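Local coordinates for protein extracellular invertase (Aspergillus kawachii, PDB 5XH8) that probably cleaves the terminal beta-fructofuranosyl bond of sucrose and transfers fructose to make fructooligosaccharides such as 1-kestose, as a glycoside hydrolase family 32 enzyme, at residues 286-290 and 316-321. Numbering follows the deposited sequence.
Sequences IHDML and FSSYAA. With NA (sodium ion), chain B.
Ile286 to Leu290 and Ser318 to Ala321 run as two strands crossing at 56°, their axes 5.8 Å apart at closest approach, and a sodium ion joins them in place of direct backbone hydrogen bonds. His287 O binds the ion at 2.3 Å, Ser318 O at 2.4 Å and Phe316 O more loosely at 2.9 Å; Gly315 O and a water complete the site, and that water also accepts a bond from Met289 N. A second water links His287 N to Phe316 O while resting over the centre of the Phe316 ring. Beyond the ion, His287 lays CB over one face of the Tyr319 ring, 3.8 Å from its centroid, and turns its imidazole edge, through CD2, to that same ring in a T-shaped pair with planes at 85°. Tyr319 OH is anchored by Glu248. Met289, with CG anti to the backbone N (chi1 -169°) and bends at chi2 and chi3, brings SD to 3.4 Å from Ala321 N, which donates a weak but nearly straight hydrogen bond, and sets CE against Ala321 CB. Carbonyl oxygens that would probably repel one another are thus reconciled by a cation, joining strands from different sheets of the beta-propeller.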
loop_
_atom_site.group_PDB
_atom_site.type_symbol
_atom_site.label_atom_id
_atom_site.label_comp_id
_atom_site.label_asym_id
_atom_site.label_seq_id
_atom_site.Cartn_x
_atom_site.Cartn_y
_atom_site.Cartn_z
ATOM N N ILE A 286 -5.281 26.101 -16.373
ATOM C CA ILE A 286 -4.905 27.243 -15.532
ATOM C C ILE A 286 -4.166 26.750 -14.281
ATOM O O ILE A 286 -4.724 25.984 -13.513
ATOM C CB ILE A 286 -6.172 28.048 -15.096
ATOM C CG1 ILE A 286 -7.045 28.445 -16.321
ATOM C CG2 ILE A 286 -5.784 29.280 -14.297
ATOM C CD1 ILE A 286 -6.340 29.343 -17.334
ATOM N N HIS A 287 -2.934 27.220 -14.062
ATOM C CA HIS A 287 -2.175 26.870 -12.860
ATOM C C HIS A 287 -2.019 28.126 -12.010
ATOM O O HIS A 287 -1.099 28.921 -12.235
ATOM C CB HIS A 287 -0.802 26.294 -13.264
ATOM C CG HIS A 287 -0.860 24.957 -13.948
ATOM N ND1 HIS A 287 -1.154 24.814 -15.291
ATOM C CD2 HIS A 287 -0.635 23.703 -13.481
ATOM C CE1 HIS A 287 -1.090 23.534 -15.622
ATOM N NE2 HIS A 287 -0.801 22.838 -14.535
ATOM N N ASP A 288 -2.910 28.316 -11.037
ATOM C CA ASP A 288 -2.854 29.481 -10.136
ATOM C C ASP A 288 -1.968 29.234 -8.910
ATOM O O ASP A 288 -2.133 28.214 -8.258
ATOM C CB ASP A 288 -4.253 29.841 -9.630
ATOM C CG ASP A 288 -5.123 30.496 -10.687
ATOM O OD1 ASP A 288 -4.592 30.999 -11.714
ATOM O OD2 ASP A 288 -6.355 30.490 -10.460
ATOM N N MET A 289 -1.061 30.179 -8.603
ATOM C CA MET A 289 -0.118 30.086 -7.490
ATOM C C MET A 289 -0.561 31.037 -6.384
ATOM O O MET A 289 -0.170 32.222 -6.345
ATOM C CB MET A 289 1.305 30.409 -7.929
ATOM C CG MET A 289 2.386 30.081 -6.901
ATOM S SD MET A 289 2.276 28.411 -6.212
ATOM C CE MET A 289 1.721 28.699 -4.528
ATOM N N LEU A 290 -1.384 30.503 -5.489
ATOM C CA LEU A 290 -2.094 31.308 -4.481
ATOM C C LEU A 290 -1.485 31.261 -3.076
ATOM O O LEU A 290 -0.791 30.300 -2.704
ATOM C CB LEU A 290 -3.553 30.856 -4.415
ATOM C CG LEU A 290 -4.360 30.769 -5.700
ATOM C CD1 LEU A 290 -5.776 30.272 -5.414
ATOM C CD2 LEU A 290 -4.412 32.116 -6.385
ATOM N N PHE A 316 1.715 33.165 -15.364
ATOM C CA PHE A 316 1.001 32.015 -15.937
ATOM C C PHE A 316 1.791 30.708 -15.655
ATOM O O PHE A 316 1.205 29.729 -15.193
ATOM C CB PHE A 316 0.758 32.224 -17.441
ATOM C CG PHE A 316 -0.001 31.104 -18.108
ATOM C CD1 PHE A 316 0.669 29.941 -18.547
ATOM C CD2 PHE A 316 -1.372 31.205 -18.325
ATOM C CE1 PHE A 316 -0.011 28.916 -19.170
ATOM C CE2 PHE A 316 -2.064 30.175 -18.945
ATOM C CZ PHE A 316 -1.381 29.039 -19.378
ATOM N N SER A 317 3.110 30.759 -15.850
ATOM C CA SER A 317 4.000 29.603 -15.702
ATOM C C SER A 317 4.540 29.416 -14.274
ATOM O O SER A 317 5.316 28.494 -14.028
ATOM C CB SER A 317 5.155 29.712 -16.718
ATOM O OG SER A 317 4.655 29.689 -18.058
ATOM N N SER A 318 4.130 30.284 -13.356
ATOM C CA SER A 318 4.521 30.238 -11.962
ATOM C C SER A 318 3.612 29.315 -11.185
ATOM O O SER A 318 2.401 29.442 -11.298
ATOM C CB SER A 318 4.421 31.628 -11.338
ATOM O OG SER A 318 5.293 32.524 -11.974
ATOM N N TYR A 319 4.184 28.408 -10.382
ATOM C CA TYR A 319 3.404 27.355 -9.722
ATOM C C TYR A 319 4.197 26.604 -8.651
ATOM O O TYR A 319 5.382 26.852 -8.472
ATOM C CB TYR A 319 2.879 26.367 -10.777
ATOM C CG TYR A 319 1.665 25.552 -10.376
ATOM C CD1 TYR A 319 0.466 26.180 -9.995
ATOM C CD2 TYR A 319 1.686 24.155 -10.440
ATOM C CE1 TYR A 319 -0.646 25.445 -9.665
ATOM C CE2 TYR A 319 0.584 23.416 -10.076
ATOM C CZ TYR A 319 -0.592 24.063 -9.701
ATOM O OH TYR A 319 -1.712 23.351 -9.313
ATOM N N ALA A 320 3.500 25.744 -7.899
ATOM C CA ALA A 320 4.133 24.665 -7.133
ATOM C C ALA A 320 5.094 25.137 -6.080
ATOM O O ALA A 320 6.074 24.451 -5.810
ATOM C CB ALA A 320 4.842 23.690 -8.083
ATOM N N ALA A 321 4.834 26.294 -5.463
ATOM C CA ALA A 321 5.803 26.849 -4.523
ATOM C C ALA A 321 6.065 25.931 -3.338
ATOM O O ALA A 321 5.139 25.323 -2.790
ATOM C CB ALA A 321 5.392 28.227 -4.061
HETATM NA NA NA B . 0.579 30.410 -12.492
HETATM O O HOH W 1 -1.431 28.935 -15.820
HETATM O O HOH W 2 -0.223 31.946 -10.808
#